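Local atomic coordinates of probable branched-chain amino acid ABC transporter, amino acid binding protein (Thermus thermophilus, PDB entry 3LKB), a protein that probably binds branched-chain amino acids such as valine and delivers them to an ABC transporter for uptake. Residues M106-E109 and L110-P114; P263-R266 and L267-E270; A300-R303 and A304-F308. The protein carries 2 engineered substitutions. One frame throughout, in Å; residues are numbered along the deposited sequence.

Contact 1. Residues M106-E109 and L110-P114; sequences MHIE and LIDPP
Ile111 turns back to the carbonyl oxygen of Ile108, and the two isoleucines finish methyl against methyl. CB stays 4.2 Å from Ile108 O, and from it the longer branch turns inward: CG1 stands between the backbone N and the carbonyl carbon (chi1 48°), which brings it to 3.4 Å from Ile108 O. One bond further, Ile111 CD1 lies 3.4 Å from Ile108 CD1, with the two chains crossing obliquely. An apolar branched residue suits both places, since Ile108 also rests on His382 and Tyr383 of helix 376-383 and Ile111 touches His350. With an alanine here in place of the second isoleucine, the Ile108 methyl is likely to lose its neighbour and a gap to open beside it. The backbone beneath consists of overlapping i to i+3 turns in the loop that follows strand 101-103, next to Ala104 and Ser105 of the valine pocket in this periplasmic-binding-protein fold. Leu110 N bonds His107 O at 3.1 Å and Ile111 N bonds Ile108 O at 3.0 Å, while the link from Asp112 N to Glu109 O is weak. Two acids sit close here, Glu109 OE1 and Asp112 OD2 being 3.9 Å apart with their carboxylate planes 82° apart, a proximity that may raise the pKa of one of them. Lys91 of helix 84-97 brings a positive charge nearby, its NZ gripping the backbone oxygens of Glu109, Asp112 and Pro114.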
loop_
_atom_site.group_PDB
_atom_site.type_symbol
_atom_site.label_atom_id
_atom_site.label_comp_id
_atom_site.label_asym_id
_atom_site.label_seq_id
_atom_site.Cartn_x
_atom_site.Cartn_y
_atom_site.Cartn_z
ATOM N N MET A 106 12.796 -7.500 13.701
ATOM C CA MET A 106 13.971 -7.423 14.543
ATOM C C MET A 106 13.688 -8.079 15.915
ATOM O O MET A 106 14.120 -7.619 16.990
ATOM C CB MET A 106 14.365 -5.954 14.622
ATOM C CG MET A 106 14.260 -5.196 13.200
ATOM S SD MET A 106 14.356 -3.440 13.444
ATOM C CE MET A 106 14.762 -2.987 11.773
ATOM N N HIS A 107 12.951 -9.178 15.900
ATOM C CA HIS A 107 12.597 -9.732 17.166
ATOM C C HIS A 107 13.719 -10.652 17.638
ATOM O O HIS A 107 14.140 -11.535 16.898
ATOM C CB HIS A 107 11.289 -10.474 17.094
ATOM C CG HIS A 107 10.865 -11.008 18.410
ATOM N ND1 HIS A 107 9.904 -11.988 18.553
ATOM C CD2 HIS A 107 11.299 -10.719 19.652
ATOM C CE1 HIS A 107 9.723 -12.240 19.836
ATOM N NE2 HIS A 107 10.561 -11.482 20.524
ATOM N N ILE A 108 14.204 -10.442 18.857
ATOM C CA ILE A 108 15.369 -11.215 19.327
ATOM C C ILE A 108 15.137 -12.745 19.416
ATOM O O ILE A 108 16.064 -13.573 19.200
ATOM C CB ILE A 108 15.863 -10.687 20.658
ATOM C CG1 ILE A 108 17.242 -11.236 20.945
ATOM C CG2 ILE A 108 14.836 -10.992 21.797
ATOM C CD1 ILE A 108 18.352 -10.665 20.045
ATOM N N GLU A 109 13.892 -13.103 19.710
ATOM C CA GLU A 109 13.469 -14.491 19.815
ATOM C C GLU A 109 13.810 -15.310 18.550
ATOM O O GLU A 109 14.005 -16.539 18.599
ATOM C CB GLU A 109 11.957 -14.532 20.172
ATOM C CG GLU A 109 11.343 -15.925 20.360
ATOM C CD GLU A 109 12.110 -16.783 21.381
ATOM O OE1 GLU A 109 12.634 -16.210 22.397
ATOM O OE2 GLU A 109 12.175 -18.027 21.178
ATOM N N LEU A 110 13.889 -14.623 17.418
ATOM C CA LEU A 110 14.221 -15.270 16.156
ATOM C C LEU A 110 15.609 -15.877 16.136
ATOM O O LEU A 110 15.786 -16.887 15.480
ATOM C CB LEU A 110 14.093 -14.299 14.980
ATOM C CG LEU A 110 12.707 -13.686 14.735
ATOM C CD1 LEU A 110 12.695 -12.839 13.437
ATOM C CD2 LEU A 110 11.593 -14.744 14.747
ATOM N N ILE A 111 16.577 -15.259 16.816
ATOM C CA ILE A 111 17.943 -15.784 16.849
ATOM C C ILE A 111 18.248 -16.504 18.184
ATOM O O ILE A 111 19.385 -16.819 18.461
ATOM C CB ILE A 111 19.032 -14.727 16.473
ATOM C CG1 ILE A 111 18.859 -13.416 17.219
ATOM C CG2 ILE A 111 18.931 -14.346 14.993
ATOM C CD1 ILE A 111 19.754 -13.177 18.309
ATOM N N ASP A 112 17.211 -16.753 18.989
ATOM C CA ASP A 112 17.324 -17.544 20.224
ATOM C C ASP A 112 16.905 -18.982 19.947
ATOM O O ASP A 112 16.166 -19.213 19.018
ATOM C CB ASP A 112 16.446 -16.977 21.329
ATOM C CG ASP A 112 17.050 -15.736 21.987
ATOM O OD1 ASP A 112 18.218 -15.338 21.699
ATOM O OD2 ASP A 112 16.314 -15.144 22.799
ATOM N N PRO A 113 17.451 -19.945 20.708
ATOM C CA PRO A 113 17.199 -21.380 20.505
ATOM C C PRO A 113 15.779 -21.721 20.838
ATOM O O PRO A 113 15.151 -21.003 21.609
ATOM C CB PRO A 113 18.124 -22.058 21.520
ATOM C CG PRO A 113 18.617 -20.942 22.396
ATOM C CD PRO A 113 18.604 -19.715 21.599
ATOM N N PRO A 114 15.243 -22.790 20.236
ATOM C CA PRO A 114 15.902 -23.667 19.224
ATOM C C PRO A 114 15.736 -23.068 17.820
ATOM O O PRO A 114 15.151 -21.991 17.693
ATOM C CB PRO A 114 15.086 -24.959 19.318
ATOM C CG PRO A 114 13.690 -24.497 19.652
ATOM C CD PRO A 114 13.828 -23.169 20.462
#

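Contact 2. Residues P263-R266 and L267-E270; sequences PGIR and LQKE
Leu267 meets Pro263 one turn back in helix 263-274: its N donates to Pro263 O at 2.9 Å, and its CB rests 3.3 Å from the same oxygen. Proline suits this first turn, where its ring nitrogen has no hydrogen to offer. The leucine end leads off instead to Tyr34 and Trp37 of helix 21-41, CG being anti to the backbone N (chi1 -176°). Gln268 follows, its N bonding Gly264 O at 2.8 Å. Its extended side chain runs beside Ile265 in the same direction, and both reach helix 285-308. Lys269 N binds Ile265 O at 3.2 Å, and the bent lysine chain runs alongside that residue, CD lying 3.7 Å from Ile265 O and CE 3.6 Å from Ile265 CG2. A long flexible residue suits the place, because its CE packs on Ile265 CG2 while NZ travels on to hydrogen-bond Ala258 O. Glu270 continues the pattern, its N reaching Arg266 O at 3.0 Å with an N-H...O angle of 169°. The chemistry thus divides: backbone bonds carry the helix, and the side chains add mainly apolar contact, with the lysine charge bonded to the carbonyl of Ala258, ahead of the helix.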
loop_
_atom_site.group_PDB
_atom_site.type_symbol
_atom_site.label_atom_id
_atom_site.label_comp_id
_atom_site.label_asym_id
_atom_site.label_seq_id
_atom_site.Cartn_x
_atom_site.Cartn_y
_atom_site.Cartn_z
ATOM N N PRO A 263 28.063 6.797 1.750
ATOM C CA PRO A 263 27.888 6.231 0.425
ATOM C C PRO A 263 26.583 5.450 0.256
ATOM O O PRO A 263 26.039 5.382 -0.866
ATOM C CB PRO A 263 29.121 5.303 0.247
ATOM C CG PRO A 263 29.872 5.298 1.559
ATOM C CD PRO A 263 29.411 6.532 2.300
ATOM N N GLY A 264 26.058 4.900 1.351
ATOM C CA GLY A 264 24.913 4.011 1.243
ATOM C C GLY A 264 23.664 4.822 1.083
ATOM O O GLY A 264 22.874 4.558 0.180
ATOM N N ILE A 265 23.495 5.828 1.952
ATOM C CA ILE A 265 22.410 6.815 1.800
ATOM C C ILE A 265 22.454 7.462 0.405
ATOM O O ILE A 265 21.433 7.598 -0.255
ATOM C CB ILE A 265 22.410 7.901 2.893
ATOM C CG1 ILE A 265 22.362 7.272 4.288
ATOM C CG2 ILE A 265 21.237 8.818 2.699
ATOM C CD1 ILE A 265 21.133 6.356 4.562
ATOM N N ARG A 266 23.644 7.816 -0.050
ATOM C CA ARG A 266 23.810 8.371 -1.388
ATOM C C ARG A 266 23.276 7.393 -2.448
ATOM O O ARG A 266 22.497 7.770 -3.320
ATOM C CB ARG A 266 25.306 8.679 -1.603
ATOM C CG ARG A 266 25.639 10.077 -2.136
ATOM C CD ARG A 266 26.746 10.780 -1.377
ATOM N NE ARG A 266 28.033 10.061 -1.320
ATOM C CZ ARG A 266 28.813 10.079 -0.233
ATOM N NH1 ARG A 266 28.416 10.756 0.835
ATOM N NH2 ARG A 266 29.961 9.425 -0.183
ATOM N N LEU A 267 23.664 6.128 -2.325
ATOM C CA LEU A 267 23.225 5.076 -3.240
ATOM C C LEU A 267 21.713 4.847 -3.207
ATOM O O LEU A 267 21.075 4.685 -4.252
ATOM C CB LEU A 267 23.984 3.770 -2.943
ATOM C CG LEU A 267 23.698 2.599 -3.880
ATOM C CD1 LEU A 267 24.292 2.995 -5.228
ATOM C CD2 LEU A 267 24.277 1.237 -3.359
ATOM N N GLN A 268 21.128 4.824 -2.010
ATOM C CA GLN A 268 19.677 4.682 -1.908
ATOM C C GLN A 268 18.974 5.747 -2.769
ATOM O O GLN A 268 18.050 5.412 -3.516
ATOM C CB GLN A 268 19.249 4.674 -0.416
ATOM C CG GLN A 268 18.094 5.584 0.016
ATOM C CD GLN A 268 17.642 5.340 1.454
ATOM O OE1 GLN A 268 16.582 5.814 1.870
ATOM N NE2 GLN A 268 18.441 4.618 2.220
ATOM N N LYS A 269 19.462 6.993 -2.686
ATOM C CA LYS A 269 18.944 8.153 -3.414
ATOM C C LYS A 269 19.083 7.980 -4.927
ATOM O O LYS A 269 18.101 8.088 -5.690
ATOM C CB LYS A 269 19.695 9.424 -2.971
ATOM C CG LYS A 269 19.056 10.314 -1.877
ATOM C CD LYS A 269 18.308 9.527 -0.831
ATOM C CE LYS A 269 18.593 10.013 0.624
ATOM N NZ LYS A 269 19.107 11.445 0.830
ATOM N N GLU A 270 20.294 7.628 -5.340
ATOM C CA GLU A 270 20.617 7.353 -6.719
ATOM C C GLU A 270 19.733 6.242 -7.287
ATOM O O GLU A 270 19.133 6.408 -8.355
ATOM C CB GLU A 270 22.107 6.985 -6.855
ATOM C CG GLU A 270 22.497 6.490 -8.264
ATOM C CD GLU A 270 24.014 6.166 -8.483
ATOM O OE1 GLU A 270 24.862 6.224 -7.551
ATOM O OE2 GLU A 270 24.347 5.819 -9.646
#

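Contact 3. Residues A300-R303 and A304-F308; sequences AIRR and AQERF
Two turns of helix 285-308 bring Arg303 and Arg307 onto one side of the helix, where a single water joins them. Arg303 NH1 and Arg307 NH2 each donate to this water at 3.1 Å, and the water lies at the edge of the Arg303 guanidinium, in its plane. The Arg303 chain is extended from CG to NE, which carries its charge far enough for NE to form a salt bridge with Glu299 and NH1 to bond Asn327 O; these bonds would fix the rotation of the group and probably offset the nearness of Arg307. Glu306 runs alongside Arg303, yet its OE1 lies near the backbone end of that residue, 3.8 Å from Arg303 CA and 4.0 Å from Arg303 CG, well short of the guanidinium. Its other oxygen, OE2, is 4.2 Å from Arg302 NH1, beyond salt-bridge range, and Arg302 instead salt-bridges Glu299 through NH2. On another side small Ala304 fits against Thr315 of helix 313-321, its CB 3.4 Å from Ala300 O. Among the backbone bonds is Ala304 N to Ala300 O at 2.8 Å. Such i to i+4 bonding, with Glu306 and Arg307 exposed and Ala300, Ile301 and Ala304 buried, is typical of an amphipathic alpha-helix, Arg303 being a buried charge with partners.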
loop_
_atom_site.group_PDB
_atom_site.type_symbol
_atom_site.label_atom_id
_atom_site.label_comp_id
_atom_site.label_asym_id
_atom_site.label_seq_id
_atom_site.Cartn_x
_atom_site.Cartn_y
_atom_site.Cartn_z
ATOM N N ALA A 300 26.531 -11.602 0.228
ATOM C CA ALA A 300 26.902 -12.972 0.592
ATOM C C ALA A 300 26.912 -13.895 -0.636
ATOM O O ALA A 300 27.778 -14.779 -0.715
ATOM C CB ALA A 300 25.991 -13.520 1.641
ATOM N N ILE A 301 26.006 -13.712 -1.587
ATOM C CA ILE A 301 26.024 -14.395 -2.878
ATOM C C ILE A 301 27.330 -14.137 -3.654
ATOM O O ILE A 301 27.884 -15.018 -4.238
ATOM C CB ILE A 301 24.769 -14.053 -3.793
ATOM C CG1 ILE A 301 23.446 -14.569 -3.260
ATOM C CG2 ILE A 301 24.956 -14.497 -5.162
ATOM C CD1 ILE A 301 23.537 -15.044 -1.997
ATOM N N ARG A 302 27.790 -12.914 -3.624
ATOM C CA ARG A 302 29.014 -12.523 -4.259
ATOM C C ARG A 302 30.224 -13.197 -3.635
ATOM O O ARG A 302 31.053 -13.683 -4.315
ATOM C CB ARG A 302 29.193 -10.995 -4.287
ATOM C CG ARG A 302 30.332 -10.538 -5.105
ATOM C CD ARG A 302 30.731 -9.137 -4.899
ATOM N NE ARG A 302 31.251 -8.940 -3.598
ATOM C CZ ARG A 302 32.500 -9.116 -3.230
ATOM N NH1 ARG A 302 33.417 -9.469 -4.081
ATOM N NH2 ARG A 302 32.803 -8.927 -1.998
ATOM N N ARG A 303 30.276 -13.214 -2.327
ATOM C CA ARG A 303 31.308 -13.905 -1.618
ATOM C C ARG A 303 31.257 -15.396 -1.823
ATOM O O ARG A 303 32.239 -16.014 -2.033
ATOM C CB ARG A 303 31.331 -13.522 -0.163
ATOM C CG ARG A 303 31.926 -12.207 0.085
ATOM C CD ARG A 303 31.380 -11.643 1.272
ATOM N NE ARG A 303 31.780 -10.305 1.572
ATOM C CZ ARG A 303 32.232 -9.938 2.738
ATOM N NH1 ARG A 303 32.408 -10.847 3.616
ATOM N NH2 ARG A 303 32.512 -8.707 2.985
ATOM N N ALA A 304 30.081 -15.956 -1.816
ATOM C CA ALA A 304 29.943 -17.338 -2.226
ATOM C C ALA A 304 30.543 -17.601 -3.639
ATOM O O ALA A 304 31.157 -18.656 -3.861
ATOM C CB ALA A 304 28.445 -17.815 -2.132
ATOM N N GLN A 305 30.391 -16.667 -4.583
ATOM C CA GLN A 305 30.863 -16.963 -5.937
ATOM C C GLN A 305 32.350 -16.904 -6.025
ATOM O O GLN A 305 32.968 -17.707 -6.722
ATOM C CB GLN A 305 30.302 -16.008 -6.966
ATOM C CG GLN A 305 29.161 -16.609 -7.696
ATOM C CD GLN A 305 29.520 -17.215 -9.041
ATOM O OE1 GLN A 305 29.258 -18.404 -9.285
ATOM N NE2 GLN A 305 30.059 -16.395 -9.932
ATOM N N GLU A 306 32.905 -15.911 -5.353
ATOM C CA GLU A 306 34.322 -15.717 -5.303
ATOM C C GLU A 306 35.016 -16.915 -4.633
ATOM O O GLU A 306 35.965 -17.438 -5.179
ATOM C CB GLU A 306 34.597 -14.392 -4.593
ATOM C CG GLU A 306 35.898 -14.300 -3.770
ATOM C CD GLU A 306 35.713 -13.441 -2.488
ATOM O OE1 GLU A 306 35.097 -13.961 -1.493
ATOM O OE2 GLU A 306 36.188 -12.256 -2.504
ATOM N N ARG A 307 34.509 -17.375 -3.488
ATOM C CA ARG A 307 35.157 -18.457 -2.748
ATOM C C ARG A 307 34.884 -19.826 -3.401
ATOM O O ARG A 307 35.824 -20.547 -3.711
ATOM C CB ARG A 307 34.757 -18.451 -1.265
ATOM C CG ARG A 307 35.863 -18.773 -0.233
ATOM C CD ARG A 307 35.412 -18.377 1.246
ATOM N NE ARG A 307 35.353 -16.904 1.465
ATOM C CZ ARG A 307 34.652 -16.250 2.412
ATOM N NH1 ARG A 307 33.899 -16.902 3.298
ATOM N NH2 ARG A 307 34.707 -14.912 2.469
ATOM N N PHE A 308 33.616 -20.171 -3.639
ATOM C CA PHE A 308 33.269 -21.530 -4.027
ATOM C C PHE A 308 32.934 -21.722 -5.491
ATOM O O PHE A 308 32.928 -22.859 -5.981
ATOM C CB PHE A 308 32.132 -22.043 -3.172
ATOM C CG PHE A 308 32.423 -22.011 -1.706
ATOM C CD1 PHE A 308 33.139 -23.039 -1.109
ATOM C CD2 PHE A 308 31.988 -20.950 -0.921
ATOM C CE1 PHE A 308 33.423 -23.016 0.251
ATOM C CE2 PHE A 308 32.250 -20.914 0.431
ATOM C CZ PHE A 308 32.971 -21.946 1.025
HETATM O O HOH W 1 32.419 -13.901 4.306
#

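Overall arrangement
The three contacts follow one another along the chain without touching. Contact 1 is nearest the ligand: the side chain of His107 is about 6 Å from the bound valine, and that of Ile111 about 10 Å from the sodium ion. Contact 2 sits on the opposite side of the chain's centre, the two centres about 30 Å apart. Contact 3 lies about 26 Å from contact 1 and about 24 Å from contact 2, again between centres, with the Arg303 side chain about 12 Å from the sodium ion. Contacts 2 and 3 are nevertheless linked by helix 285-308: its early residues Tyr287, Thr288 and Met291 receive Ile265 and Gln268, whereas contact 3 belongs to its later turns.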